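Local coordinates for protein Rv1364c/MT1410 (Mycobacterium tuberculosis, PDB 3KE6) that probably regulates a sigma factor by joining a manganese-binding PP2C-type (RsbU-like) phosphatase to an RsbW-like anti-sigma serine kinase in one chain, at residues I38-A46 with R387-T395; G189-P197 with L236-N246. All coordinates share one frame; numbering follows the deposited sequence.

Contact 1 (I38-A46 with R387-T395)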
loop_
_atom_site.group_PDB
_atom_site.type_symbol
_atom_site.label_atom_id
_atom_site.label_comp_id
_atom_site.label_asym_id
_atom_site.label_seq_id
_atom_site.Cartn_x
_atom_site.Cartn_y
_atom_site.Cartn_z
ATOM N N ILE A 38 2.749 -0.008 -4.512
ATOM C CA ILE A 38 1.845 1.069 -4.227
ATOM C C ILE A 38 2.632 2.267 -3.671
ATOM O O ILE A 38 3.501 2.112 -2.818
ATOM C CB ILE A 38 0.809 0.624 -3.179
ATOM C CG1 ILE A 38 0.342 -0.811 -3.448
ATOM C CG2 ILE A 38 -0.389 1.578 -3.164
ATOM C CD1 ILE A 38 -0.438 -1.402 -2.318
ATOM N N ALA A 39 2.277 3.461 -4.145
ATOM C CA ALA A 39 2.828 4.716 -3.658
ATOM C C ALA A 39 1.702 5.713 -3.434
ATOM O O ALA A 39 0.684 5.695 -4.142
ATOM C CB ALA A 39 3.822 5.282 -4.675
ATOM N N ALA A 40 1.918 6.613 -2.480
ATOM C CA ALA A 40 0.935 7.622 -2.129
ATOM C C ALA A 40 1.605 8.944 -1.780
ATOM O O ALA A 40 2.554 8.988 -1.003
ATOM C CB ALA A 40 0.087 7.156 -0.965
ATOM N N GLU A 41 1.066 10.022 -2.341
ATOM C CA GLU A 41 1.546 11.369 -2.102
ATOM C C GLU A 41 0.361 12.324 -1.945
ATOM O O GLU A 41 -0.654 12.171 -2.628
ATOM C CB GLU A 41 2.400 11.801 -3.275
ATOM C CG GLU A 41 3.263 13.004 -2.989
ATOM C CD GLU A 41 4.545 13.011 -3.810
ATOM O OE1 GLU A 41 5.257 11.975 -3.825
ATOM O OE2 GLU A 41 4.841 14.064 -4.418
ATOM N N TYR A 42 0.483 13.301 -1.051
ATOM C CA TYR A 42 -0.604 14.229 -0.832
ATOM C C TYR A 42 -0.184 15.587 -0.282
ATOM O O TYR A 42 0.857 15.727 0.354
ATOM C CB TYR A 42 -1.643 13.604 0.085
ATOM C CG TYR A 42 -1.194 13.392 1.514
ATOM C CD1 TYR A 42 -0.302 12.376 1.845
ATOM C CD2 TYR A 42 -1.676 14.192 2.539
ATOM C CE1 TYR A 42 0.109 12.180 3.159
ATOM C CE2 TYR A 42 -1.274 13.991 3.857
ATOM C CZ TYR A 42 -0.383 12.986 4.157
ATOM O OH TYR A 42 0.021 12.795 5.460
ATOM N N LEU A 43 -1.022 16.584 -0.565
ATOM C CA LEU A 43 -0.862 17.940 -0.078
ATOM C C LEU A 43 -2.186 18.374 0.535
ATOM O O LEU A 43 -3.262 17.911 0.126
ATOM C CB LEU A 43 -0.508 18.871 -1.220
ATOM C CG LEU A 43 0.760 18.537 -2.001
ATOM C CD1 LEU A 43 0.521 17.388 -2.964
ATOM C CD2 LEU A 43 1.260 19.766 -2.743
ATOM N N VAL A 44 -2.101 19.268 1.511
ATOM C CA VAL A 44 -3.274 19.750 2.225
ATOM C C VAL A 44 -3.354 21.269 2.072
ATOM O O VAL A 44 -2.436 21.972 2.483
ATOM C CB VAL A 44 -3.200 19.327 3.712
ATOM C CG1 VAL A 44 -4.010 20.247 4.586
ATOM C CG2 VAL A 44 -3.675 17.884 3.879
ATOM N N ALA A 45 -4.449 21.755 1.470
ATOM C CA ALA A 45 -4.669 23.194 1.178
ATOM C C ALA A 45 -4.411 24.151 2.348
ATOM O O ALA A 45 -3.871 25.233 2.147
ATOM C CB ALA A 45 -6.090 23.411 0.642
ATOM N N ALA A 46 -4.791 23.751 3.560
ATOM C CA ALA A 46 -4.595 24.578 4.750
ATOM C C ALA A 46 -3.130 24.605 5.171
ATOM O O ALA A 46 -2.286 23.913 4.599
ATOM C CB ALA A 46 -5.453 24.073 5.890
ATOM N N ARG A 387 5.220 1.287 3.695
ATOM C CA ARG A 387 6.065 2.393 3.197
ATOM C C ARG A 387 5.324 3.660 3.469
ATOM O O ARG A 387 4.134 3.722 3.237
ATOM C CB ARG A 387 6.329 2.289 1.700
ATOM C CG ARG A 387 7.033 1.027 1.332
ATOM C CD ARG A 387 7.125 0.849 -0.157
ATOM N NE ARG A 387 8.058 1.804 -0.711
ATOM C CZ ARG A 387 9.375 1.657 -0.742
ATOM N NH1 ARG A 387 9.953 0.569 -0.252
ATOM N NH2 ARG A 387 10.117 2.616 -1.281
ATOM N N PRO A 388 6.012 4.674 3.974
ATOM C CA PRO A 388 5.299 5.904 4.264
ATOM C C PRO A 388 4.787 6.591 3.014
ATOM O O PRO A 388 5.378 6.476 1.937
ATOM C CB PRO A 388 6.341 6.785 4.988
ATOM C CG PRO A 388 7.622 6.234 4.695
ATOM C CD PRO A 388 7.436 4.760 4.331
ATOM N N ALA A 389 3.664 7.276 3.183
ATOM C CA ALA A 389 3.144 8.167 2.180
ATOM C C ALA A 389 4.051 9.377 2.201
ATOM O O ALA A 389 4.649 9.664 3.225
ATOM C CB ALA A 389 1.716 8.558 2.532
ATOM N N ARG A 390 4.167 10.078 1.079
ATOM C CA ARG A 390 4.869 11.369 1.045
ATOM C C ARG A 390 3.902 12.540 1.283
ATOM O O ARG A 390 2.992 12.781 0.486
ATOM C CB ARG A 390 5.578 11.552 -0.297
ATOM C CG ARG A 390 6.244 12.915 -0.479
ATOM C CD ARG A 390 7.616 12.961 0.151
ATOM N NE ARG A 390 8.492 11.914 -0.380
ATOM C CZ ARG A 390 9.102 11.947 -1.567
ATOM N NH1 ARG A 390 9.879 10.918 -1.911
ATOM N NH2 ARG A 390 8.949 12.983 -2.412
ATOM N N PHE A 391 4.121 13.279 2.366
ATOM C CA PHE A 391 3.364 14.502 2.630
ATOM C C PHE A 391 4.200 15.718 2.260
ATOM O O PHE A 391 5.221 15.977 2.877
ATOM C CB PHE A 391 2.950 14.550 4.105
ATOM C CG PHE A 391 2.186 15.788 4.499
ATOM C CD1 PHE A 391 1.209 16.331 3.667
ATOM C CD2 PHE A 391 2.419 16.388 5.726
ATOM C CE1 PHE A 391 0.496 17.475 4.041
ATOM C CE2 PHE A 391 1.707 17.534 6.113
ATOM C CZ PHE A 391 0.743 18.078 5.265
ATOM N N VAL A 392 3.749 16.460 1.255
ATOM C CA VAL A 392 4.493 17.606 0.718
ATOM C C VAL A 392 3.888 18.951 1.130
ATOM O O VAL A 392 2.687 19.057 1.346
ATOM C CB VAL A 392 4.534 17.539 -0.827
ATOM C CG1 VAL A 392 5.474 18.595 -1.405
ATOM C CG2 VAL A 392 4.945 16.134 -1.284
ATOM N N THR A 393 4.749 19.963 1.255
ATOM C CA THR A 393 4.334 21.380 1.312
ATOM C C THR A 393 5.308 22.264 0.504
ATOM O O THR A 393 6.363 22.660 1.022
ATOM C CB THR A 393 4.265 21.918 2.763
ATOM O OG1 THR A 393 5.550 21.794 3.383
ATOM C CG2 THR A 393 3.206 21.170 3.581
ATOM N N ASP A 394 4.932 22.555 -0.749
ATOM C CA ASP A 394 5.728 23.349 -1.716
ATOM C C ASP A 394 4.797 24.196 -2.600
ATOM O O ASP A 394 3.819 23.674 -3.133
ATOM C CB ASP A 394 6.530 22.417 -2.640
ATOM C CG ASP A 394 7.985 22.273 -2.227
ATOM O OD1 ASP A 394 8.453 21.121 -2.086
ATOM O OD2 ASP A 394 8.664 23.307 -2.057
ATOM N N THR A 395 5.126 25.479 -2.785
ATOM C CA THR A 395 4.373 26.424 -3.667
ATOM C C THR A 395 2.893 26.662 -3.254
ATOM O O THR A 395 1.951 26.328 -3.993
ATOM C CB THR A 395 4.501 26.092 -5.228
ATOM O OG1 THR A 395 4.740 24.694 -5.439
ATOM C CG2 THR A 395 5.642 26.896 -5.892
HETATM O O HOH W 1 4.423 6.036 -0.655
#

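Contact 2 (G189-P197 with L236-N246)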
loop_
_atom_site.group_PDB
_atom_site.type_symbol
_atom_site.label_atom_id
_atom_site.label_comp_id
_atom_site.label_asym_id
_atom_site.label_seq_id
_atom_site.Cartn_x
_atom_site.Cartn_y
_atom_site.Cartn_z
ATOM N N GLY A 189 -8.096 18.113 -6.962
ATOM C CA GLY A 189 -7.046 19.089 -6.706
ATOM C C GLY A 189 -5.885 18.947 -7.665
ATOM O O GLY A 189 -5.209 19.922 -7.970
ATOM N N LEU A 190 -5.659 17.733 -8.149
ATOM C CA LEU A 190 -4.546 17.469 -9.043
ATOM C C LEU A 190 -4.763 18.090 -10.410
ATOM O O LEU A 190 -3.819 18.574 -11.030
ATOM C CB LEU A 190 -4.327 15.963 -9.178
ATOM C CG LEU A 190 -3.024 15.495 -9.825
ATOM C CD1 LEU A 190 -1.774 16.136 -9.206
ATOM C CD2 LEU A 190 -2.968 13.992 -9.724
ATOM N N ILE A 191 -6.002 18.099 -10.878
ATOM C CA ILE A 191 -6.277 18.591 -12.222
ATOM C C ILE A 191 -6.969 19.956 -12.283
ATOM O O ILE A 191 -6.994 20.559 -13.339
ATOM C CB ILE A 191 -7.038 17.545 -13.074
ATOM C CG1 ILE A 191 -8.326 17.087 -12.381
ATOM C CG2 ILE A 191 -6.118 16.345 -13.355
ATOM C CD1 ILE A 191 -9.189 16.187 -13.256
ATOM N N GLU A 192 -7.503 20.445 -11.162
ATOM C CA GLU A 192 -8.089 21.795 -11.098
ATOM C C GLU A 192 -7.106 22.771 -10.463
ATOM O O GLU A 192 -7.374 23.348 -9.410
ATOM C CB GLU A 192 -9.403 21.795 -10.317
ATOM C CG GLU A 192 -10.408 20.779 -10.819
ATOM C CD GLU A 192 -11.837 21.288 -10.768
ATOM O OE1 GLU A 192 -12.576 20.875 -9.840
ATOM O OE2 GLU A 192 -12.213 22.101 -11.659
ATOM N N ARG A 193 -5.972 22.947 -11.130
ATOM C CA ARG A 193 -4.883 23.808 -10.660
ATOM C C ARG A 193 -5.138 25.253 -11.116
ATOM O O ARG A 193 -5.749 25.464 -12.167
ATOM C CB ARG A 193 -3.534 23.295 -11.209
ATOM C CG ARG A 193 -3.287 21.801 -10.919
ATOM C CD ARG A 193 -2.060 21.226 -11.618
ATOM N NE ARG A 193 -2.304 20.846 -13.015
ATOM C CZ ARG A 193 -1.692 21.370 -14.081
ATOM N NH1 ARG A 193 -0.768 22.320 -13.954
ATOM N NH2 ARG A 193 -2.005 20.939 -15.299
ATOM N N PRO A 194 -4.687 26.248 -10.320
ATOM C CA PRO A 194 -4.815 27.661 -10.687
ATOM C C PRO A 194 -4.380 27.963 -12.128
ATOM O O PRO A 194 -3.368 27.422 -12.599
ATOM C CB PRO A 194 -3.892 28.385 -9.691
ATOM C CG PRO A 194 -3.660 27.455 -8.584
ATOM C CD PRO A 194 -4.065 26.073 -8.994
ATOM N N GLY A 195 -5.156 28.816 -12.806
ATOM C CA GLY A 195 -4.848 29.264 -14.160
ATOM C C GLY A 195 -4.709 28.150 -15.184
ATOM O O GLY A 195 -3.899 28.254 -16.104
ATOM N N ARG A 196 -5.488 27.083 -15.026
ATOM C CA ARG A 196 -5.449 25.945 -15.953
ATOM C C ARG A 196 -6.862 25.389 -16.188
ATOM O O ARG A 196 -7.540 24.987 -15.237
ATOM C CB ARG A 196 -4.539 24.831 -15.412
ATOM C CG ARG A 196 -3.060 25.215 -15.172
ATOM C CD ARG A 196 -2.167 24.775 -16.302
ATOM N NE ARG A 196 -2.646 25.273 -17.579
ATOM C CZ ARG A 196 -2.186 24.891 -18.766
ATOM N NH1 ARG A 196 -1.207 23.999 -18.875
ATOM N NH2 ARG A 196 -2.714 25.428 -19.858
ATOM N N PRO A 197 -7.317 25.364 -17.456
ATOM C CA PRO A 197 -8.645 24.827 -17.732
ATOM C C PRO A 197 -8.670 23.300 -17.687
ATOM O O PRO A 197 -7.684 22.648 -18.047
ATOM C CB PRO A 197 -8.946 25.341 -19.141
ATOM C CG PRO A 197 -7.632 25.495 -19.775
ATOM C CD PRO A 197 -6.642 25.816 -18.686
ATOM N N LEU A 236 3.408 14.403 -9.847
ATOM C CA LEU A 236 2.783 15.393 -8.966
ATOM C C LEU A 236 3.597 16.685 -8.822
ATOM O O LEU A 236 3.029 17.776 -8.789
ATOM C CB LEU A 236 2.478 14.786 -7.595
ATOM C CG LEU A 236 1.561 15.618 -6.688
ATOM C CD1 LEU A 236 0.545 14.735 -5.982
ATOM C CD2 LEU A 236 2.376 16.443 -5.668
ATOM N N GLU A 237 4.920 16.553 -8.772
ATOM C CA GLU A 237 5.814 17.694 -8.533
ATOM C C GLU A 237 6.083 18.546 -9.785
ATOM O O GLU A 237 6.339 19.742 -9.667
ATOM C CB GLU A 237 7.120 17.216 -7.880
ATOM C CG GLU A 237 6.883 16.641 -6.462
ATOM C CD GLU A 237 7.989 15.698 -5.990
ATOM O OE1 GLU A 237 9.178 16.121 -6.002
ATOM O OE2 GLU A 237 7.659 14.543 -5.603
ATOM N N LEU A 238 6.016 17.944 -10.969
ATOM C CA LEU A 238 6.033 18.719 -12.209
ATOM C C LEU A 238 4.669 19.385 -12.445
ATOM O O LEU A 238 4.608 20.559 -12.811
ATOM C CB LEU A 238 6.436 17.859 -13.409
ATOM C CG LEU A 238 7.921 17.497 -13.455
ATOM C CD1 LEU A 238 8.201 16.340 -14.408
ATOM C CD2 LEU A 238 8.742 18.708 -13.836
ATOM N N LEU A 239 3.579 18.652 -12.224
ATOM C CA LEU A 239 2.243 19.242 -12.366
ATOM C C LEU A 239 2.051 20.488 -11.493
ATOM O O LEU A 239 1.358 21.422 -11.897
ATOM C CB LEU A 239 1.130 18.240 -12.040
ATOM C CG LEU A 239 0.677 17.191 -13.062
ATOM C CD1 LEU A 239 -0.762 16.794 -12.746
ATOM C CD2 LEU A 239 0.786 17.659 -14.501
ATOM N N LEU A 240 2.668 20.505 -10.314
ATOM C CA LEU A 240 2.508 21.615 -9.375
ATOM C C LEU A 240 3.735 22.526 -9.274
ATOM O O LEU A 240 3.673 23.558 -8.606
ATOM C CB LEU A 240 2.170 21.063 -7.992
ATOM C CG LEU A 240 0.963 20.122 -7.928
ATOM C CD1 LEU A 240 0.873 19.481 -6.550
ATOM C CD2 LEU A 240 -0.325 20.853 -8.281
ATOM N N ARG A 241 4.832 22.137 -9.930
ATOM C CA ARG A 241 6.107 22.869 -9.887
ATOM C C ARG A 241 5.925 24.378 -9.927
ATOM O O ARG A 241 6.334 25.084 -9.002
ATOM C CB ARG A 241 7.009 22.437 -11.060
ATOM C CG ARG A 241 8.229 23.328 -11.320
ATOM C CD ARG A 241 8.845 23.071 -12.701
ATOM N NE ARG A 241 9.760 21.921 -12.721
ATOM C CZ ARG A 241 10.563 21.599 -13.740
ATOM N NH1 ARG A 241 10.587 22.329 -14.853
ATOM N NH2 ARG A 241 11.354 20.542 -13.648
ATOM N N SER A 242 5.319 24.852 -11.011
ATOM C CA SER A 242 5.133 26.281 -11.241
ATOM C C SER A 242 3.723 26.733 -10.878
ATOM O O SER A 242 3.526 27.833 -10.350
ATOM C CB SER A 242 5.410 26.621 -12.715
ATOM O OG SER A 242 4.468 25.988 -13.570
ATOM N N THR A 243 2.754 25.871 -11.162
ATOM C CA THR A 243 1.344 26.243 -11.138
ATOM C C THR A 243 0.748 26.370 -9.722
ATOM O O THR A 243 -0.309 26.982 -9.548
ATOM C CB THR A 243 0.528 25.203 -11.937
ATOM O OG1 THR A 243 -0.630 25.818 -12.500
ATOM C CG2 THR A 243 0.119 24.029 -11.052
ATOM N N GLY A 244 1.408 25.782 -8.722
ATOM C CA GLY A 244 0.896 25.781 -7.349
ATOM C C GLY A 244 -0.359 24.933 -7.195
ATOM O O GLY A 244 -0.726 24.182 -8.102
ATOM N N TYR A 245 -1.028 25.064 -6.051
ATOM C CA TYR A 245 -2.248 24.291 -5.768
ATOM C C TYR A 245 -3.223 25.109 -4.937
ATOM O O TYR A 245 -2.806 26.002 -4.202
ATOM C CB TYR A 245 -1.926 22.940 -5.075
ATOM C CG TYR A 245 -1.188 23.003 -3.731
ATOM C CD1 TYR A 245 0.022 23.685 -3.592
ATOM C CD2 TYR A 245 -1.677 22.337 -2.612
ATOM C CE1 TYR A 245 0.703 23.729 -2.373
ATOM C CE2 TYR A 245 -0.992 22.373 -1.383
ATOM C CZ TYR A 245 0.194 23.077 -1.277
ATOM O OH TYR A 245 0.879 23.137 -0.086
ATOM N N ASN A 246 -4.517 24.813 -5.064
ATOM C CA ASN A 246 -5.546 25.532 -4.294
ATOM C C ASN A 246 -6.607 24.686 -3.565
ATOM O O ASN A 246 -7.484 25.250 -2.912
ATOM C CB ASN A 246 -6.233 26.583 -5.183
ATOM C CG ASN A 246 -7.151 25.969 -6.235
ATOM O OD1 ASN A 246 -7.566 24.807 -6.129
ATOM N ND2 ASN A 246 -7.491 26.766 -7.252
#

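Contact 1 (I38-A46 with R387-T395)
Ala40 meets 387-395 first through a water, which donates to Pro388 O at 2.8 Å and accepts from Ala40 N, and then directly, its methyl facing that of Ala389, whose CB also reaches an edge of the Tyr42 ring. Direct backbone pairing starts at Arg390, whose N gives a hydrogen bond to Ala40 O (2.9 Å) and whose O receives one from Tyr42 N (3.0 Å). Arg390 thus bonds to the residues flanking Glu41, the evidence for parallel register. On the same face, the Arg390 and Glu41 side chains run side by side. Glu41 OE1 lies over a face of the guanidinium, 4.1 Å from Arg390 NH2, and no N-H points at it, so the attraction is one of charge alone. Glu41 OE2 also lies near Glu237 OE2, which places two like charges close together.

Through this pairing strand 376-391, which also pairs with 333-340 and 367-373 of the kinase-like domain, joins a sheet of the phosphatase. The far edge of 36-43 is hydrogen-bonded antiparallel to 249-256.

Phe391 turns to the other face. Tyr42 CG sits between its backbone N and carbonyl carbon (chi1 68°), which presents a face of the phenol ring to Phe391, with Phe391 CD1 above it near the rim. The ring planes are 17° apart and the centroids 4.8 Å, an offset that leaves little of either ring facing the other. The outer edge of Phe391 continues to Val44, its CE1 4.1 Å from Val44 CB. At Val392 the backbone N bonds to Tyr42 O (3.1 Å), while its CB packs alongside Leu43 CG at 4.1 Å.

Contact 2 (G189-P197 with L236-N246)
Arg193 has CG anti to its carbonyl carbon (chi1 -53°) and a bend at chi3 (-82°), which folds the guanidinium back onto the C-terminal part of helix 227-241 and the residues after it, beside Leu239 and Thr243. Leu239 CD2 lies loosely over one face of that group, and Thr243 CG2 comes at its edge, 3.5 Å from Arg193 NH1. Arg193 NH1 also stands 3.1 Å from Leu239 O. The aliphatic part of the arginine packs as well: Arg193 CD lies 3.8 Å from Leu240 CD2 and 3.6 Å from Thr243 CG2. Outside the two segments, Arg193 NH2 forms a salt bridge with Glu204 of helix 198-212, which Arg196 NH1 shares.

Arg193 to Arg196 form a type II beta turn, with Gly195 at positive phi, and this turn abuts the chain leaving the helix, where Gly244 also has positive phi. Both segments belong to the PP2C-type (SpoIIE/RsbU-like) phosphatase domain and are flanked by its manganese ligands, Asp188 just before 189-197 and Asp247 just after 236-246. On the turn, Pro194 CG rests 3.5 Å from Thr243 O, and the proline ring and the Asn246 side chain run alongside each other but head opposite ways. Deeper in, Leu190 lies nearly perpendicular to Leu239, CD1 to CD1 3.7 Å.

The centres of the two contacts lie about 14 Å apart, on the same side of the chain's centre. Along the sequence the order is 38-46, 189-197, 236-246, 387-395, so contact 2 forms within the long excursion between the partners of contact 1. They meet directly: Leu236 CD2 of helix 227-241 is 3.4 Å from Leu43 CD1 of strand 36-43, and the Tyr245 ring packs by the backbone of Asp394 and Thr395. The helix therefore lies on the sheet that contact 1 extends. Contact 1 ties the phosphatase sheet to the chain's C-terminal strand, whereas contact 2 lies beside the manganese site, within the phosphatase itself.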